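Local coordinates for protein MS5a (Brassica napus, PDB 6L77) that is a meiosis-related protein of uncertain function whose cystatin-like folds enhance the protease papain in a non-canonical way, represented here by its C-terminal part, at residues P11-L16 and S146-D151. Numbering follows the deposited sequence.
Sequences PLVVKL and SFFNRD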
ATOM      1  N   PRO A  11       8.158  -4.687  15.196  1.00 37.02           N
ATOM      2  CA  PRO A  11       8.396  -3.410  14.503  1.00 33.76           C
ATOM      3  C   PRO A  11       7.267  -3.073  13.539  1.00 25.78           C
ATOM      4  O   PRO A  11       6.701  -3.949  12.884  1.00 24.91           O
ATOM      5  CB  PRO A  11       9.710  -3.649  13.750  1.00 34.38           C
ATOM      6  CG  PRO A  11      10.368  -4.785  14.483  1.00 35.49           C
ATOM      7  CD  PRO A  11       9.259  -5.644  14.997  1.00 32.57           C
ATOM      8  N   LEU A  12       6.964  -1.779  13.440  1.00 24.21           N
ATOM      9  CA  LEU A  12       5.846  -1.350  12.605  1.00 26.17           C
ATOM     10  C   LEU A  12       6.038  -1.768  11.151  1.00 21.44           C
ATOM     11  O   LEU A  12       5.075  -2.158  10.490  1.00 22.32           O
ATOM     12  CB  LEU A  12       5.657   0.162  12.715  1.00 25.55           C
ATOM     13  CG  LEU A  12       4.514   0.785  11.897  1.00 26.81           C
ATOM     14  CD1 LEU A  12       3.204   0.054  12.142  1.00 32.68           C
ATOM     15  CD2 LEU A  12       4.364   2.265  12.229  1.00 32.72           C
ATOM     16  N   VAL A  13       7.275  -1.728  10.638  1.00 24.34           N
ATOM     17  CA  VAL A  13       7.481  -2.065   9.229  1.00 20.88           C
ATOM     18  C   VAL A  13       7.063  -3.505   8.958  1.00 20.48           C
ATOM     19  O   VAL A  13       6.508  -3.816   7.896  1.00 20.47           O
ATOM     20  CB  VAL A  13       8.945  -1.796   8.802  1.00 22.96           C
ATOM     21  CG1 VAL A  13       9.934  -2.713   9.516  1.00 28.91           C
ATOM     22  CG2 VAL A  13       9.097  -1.951   7.293  1.00 29.95           C
ATOM     23  N   VAL A  14       7.297  -4.405   9.922  1.00 19.83           N
ATOM     24  CA  VAL A  14       6.918  -5.800   9.724  1.00 20.05           C
ATOM     25  C   VAL A  14       5.404  -5.939   9.708  1.00 18.05           C
ATOM     26  O   VAL A  14       4.844  -6.682   8.895  1.00 18.87           O
ATOM     27  CB  VAL A  14       7.566  -6.681  10.809  1.00 20.92           C
ATOM     28  CG1 VAL A  14       7.088  -8.107  10.692  1.00 18.07           C
ATOM     29  CG2 VAL A  14       9.089  -6.631  10.685  1.00 23.58           C
ATOM     30  N   LYS A  15       4.716  -5.253  10.626  1.00 17.30           N
ATOM     31  CA  LYS A  15       3.259  -5.290  10.609  1.00 19.44           C
ATOM     32  C   LYS A  15       2.718  -4.744   9.294  1.00 17.53           C
ATOM     33  O   LYS A  15       1.797  -5.323   8.708  1.00 18.75           O
ATOM     34  CB  LYS A  15       2.703  -4.498  11.790  1.00 25.19           C
ATOM     35  CG  LYS A  15       1.190  -4.498  11.836  1.00 45.77           C
ATOM     36  CD  LYS A  15       0.658  -3.700  13.010  1.00 57.39           C
ATOM     37  CE  LYS A  15      -0.833  -3.452  12.869  1.00 57.85           C
ATOM     38  NZ  LYS A  15      -1.336  -2.620  13.997  1.00 65.78           N
ATOM     39  N   LEU A  16       3.305  -3.653   8.795  1.00 18.78           N
ATOM     40  CA  LEU A  16       2.829  -3.082   7.536  1.00 21.12           C
ATOM     41  C   LEU A  16       3.079  -4.035   6.370  1.00 19.00           C
ATOM     42  O   LEU A  16       2.196  -4.238   5.530  1.00 16.28           O
ATOM     43  CB  LEU A  16       3.495  -1.724   7.293  1.00 20.74           C
ATOM     44  CG  LEU A  16       3.087  -0.588   8.240  1.00 23.05           C
ATOM     45  CD1 LEU A  16       3.972   0.642   8.044  1.00 25.80           C
ATOM     46  CD2 LEU A  16       1.628  -0.218   8.063  1.00 27.35           C
ATOM     47  N   SER A 146       3.049   5.363   3.453  1.00 23.93           N
ATOM     48  CA  SER A 146       3.662   6.624   3.042  1.00 24.77           C
ATOM     49  C   SER A 146       4.003   7.487   4.249  1.00 24.74           C
ATOM     50  O   SER A 146       5.099   8.056   4.333  1.00 25.08           O
ATOM     51  CB  SER A 146       2.719   7.382   2.101  1.00 24.48           C
ATOM     52  OG  SER A 146       2.418   6.614   0.950  1.00 25.41           O
ATOM     53  N   PHE A 147       3.062   7.614   5.188  1.00 23.83           N
ATOM     54  CA  PHE A 147       3.310   8.425   6.379  1.00 28.57           C
ATOM     55  C   PHE A 147       4.472   7.863   7.193  1.00 25.70           C
ATOM     56  O   PHE A 147       5.325   8.618   7.682  1.00 28.11           O
ATOM     57  CB  PHE A 147       2.035   8.495   7.227  1.00 27.75           C
ATOM     58  CG  PHE A 147       2.176   9.345   8.464  1.00 28.34           C
ATOM     59  CD1 PHE A 147       2.338  10.720   8.364  1.00 32.00           C
ATOM     60  CD2 PHE A 147       2.154   8.766   9.722  1.00 31.00           C
ATOM     61  CE1 PHE A 147       2.480  11.500   9.498  1.00 36.12           C
ATOM     62  CE2 PHE A 147       2.296   9.550  10.870  1.00 34.46           C
ATOM     63  CZ  PHE A 147       2.458  10.909  10.752  1.00 33.05           C
ATOM     64  N   PHE A 148       4.517   6.535   7.335  1.00 27.65           N
ATOM     65  CA  PHE A 148       5.582   5.860   8.074  1.00 24.71           C
ATOM     66  C   PHE A 148       6.951   6.169   7.485  1.00 28.35           C
ATOM     67  O   PHE A 148       7.907   6.465   8.221  1.00 28.90           O
ATOM     68  CB  PHE A 148       5.311   4.353   8.065  1.00 23.57           C
ATOM     69  CG  PHE A 148       6.454   3.525   8.564  1.00 25.06           C
ATOM     70  CD1 PHE A 148       6.787   3.520   9.914  1.00 33.05           C
ATOM     71  CD2 PHE A 148       7.182   2.733   7.689  1.00 23.51           C
ATOM     72  CE1 PHE A 148       7.829   2.746  10.384  1.00 30.87           C
ATOM     73  CE2 PHE A 148       8.238   1.961   8.151  1.00 29.22           C
ATOM     74  CZ  PHE A 148       8.564   1.967   9.501  1.00 30.33           C
ATOM     75  N   ASN A 149       7.064   6.121   6.156  1.00 25.07           N
ATOM     76  CA  ASN A 149       8.346   6.374   5.510  1.00 26.01           C
ATOM     77  C   ASN A 149       8.767   7.835   5.547  1.00 38.37           C
ATOM     78  O   ASN A 149       9.908   8.132   5.169  1.00 35.91           O
ATOM     79  CB  ASN A 149       8.320   5.888   4.059  1.00 25.86           C
ATOM     80  CG  ASN A 149       8.545   4.394   3.942  1.00 30.86           C
ATOM     81  OD1 ASN A 149       9.675   3.919   4.072  1.00 35.53           O
ATOM     82  ND2 ASN A 149       7.469   3.639   3.706  1.00 22.42           N
ATOM     83  N   ARG A 150       7.899   8.757   5.981  1.00 28.36           N
ATOM     84  CA  ARG A 150       8.371  10.129   6.176  1.00 35.03           C
ATOM     85  C   ARG A 150       9.404  10.203   7.292  1.00 41.52           C
ATOM     86  O   ARG A 150      10.396  10.935   7.184  1.00 41.23           O
ATOM     87  CB  ARG A 150       7.204  11.065   6.483  1.00 36.03           C
ATOM     88  CG  ARG A 150       6.238  11.275   5.325  1.00 31.50           C
ATOM     89  CD  ARG A 150       5.358  12.475   5.609  1.00 34.16           C
ATOM     90  NE  ARG A 150       6.175  13.612   6.000  1.00 37.95           N
ATOM     91  CZ  ARG A 150       6.630  14.525   5.151  1.00 39.12           C
ATOM     92  NH1 ARG A 150       6.323  14.441   3.863  1.00 36.30           N
ATOM     93  NH2 ARG A 150       7.391  15.519   5.593  1.00 42.19           N
ATOM     94  N   ASP A 151       9.174   9.470   8.383  1.00 39.11           N
ATOM     95  CA  ASP A 151      10.139   9.414   9.481  1.00 40.24           C
ATOM     96  C   ASP A 151       9.813   8.154  10.276  1.00 42.18           C
ATOM     97  O   ASP A 151       8.838   8.133  11.033  1.00 50.60           O
ATOM     98  CB  ASP A 151      10.077  10.658  10.347  1.00 45.25           C
ATOM     99  CG  ASP A 151      11.224  10.731  11.341  1.00 60.36           C
ATOM    100  OD1 ASP A 151      11.481   9.730  12.045  1.00 60.88           O
ATOM    101  OD2 ASP A 151      11.873  11.796  11.414  1.00 69.65           O
TER
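The phenyl ring of F148 is the one flat group in this contact, and L12, V13 and L16 all come at it obliquely from one and the same side of the ring plane: L12 along the CD1/CE1 side, V13 at CZ and CE2, L16 over CG and CD2. The CD1 methyl of L16 makes an off-centre CH-pi contact, 4.2 Å from the F148 ring centroid and 30° off the ring normal. L12 slides past the phenylalanine in the opposite direction, and its CD2 methyl comes within 3.6 Å of F148 CD1. At the far end of the ring, the branch carbon CB of V13 comes nearest, 3.8 Å from F148 CZ, with the V13 CG2 methyl alongside CE2. H156 adds a T-shaped (edge-to-face) ring contact with F148 and also touches L12.

One torsion explains the reach. In F148, CG stands anti to the backbone N (chi1 169°), which stretches the ring out toward helix 12-16, where L16 CD1 lies 3.8 Å from F148 CG. No hydrogen bond crosses between the segments; the contact is apolar, and the F148 side chain reaches across between two helices whose segment axes stay 11.5 Å apart. They run nearly antiparallel, at 160°, with V13 and F148 opposite each other.

Helix 12-29 also packs on the sheet: V14 lies against I38 and Y41 of strand 34-45 and I54 of strand 49-60, while V13 and V14 both touch Y52. Helix 138-150 rests on strand 201-212, where S146 meets A206 and V208. F148 is thus where the two helices meet in this contact, each also packed against different strands of one long antiparallel sheet, a helix-on-sheet arrangement in keeping with the cystatin-like fold.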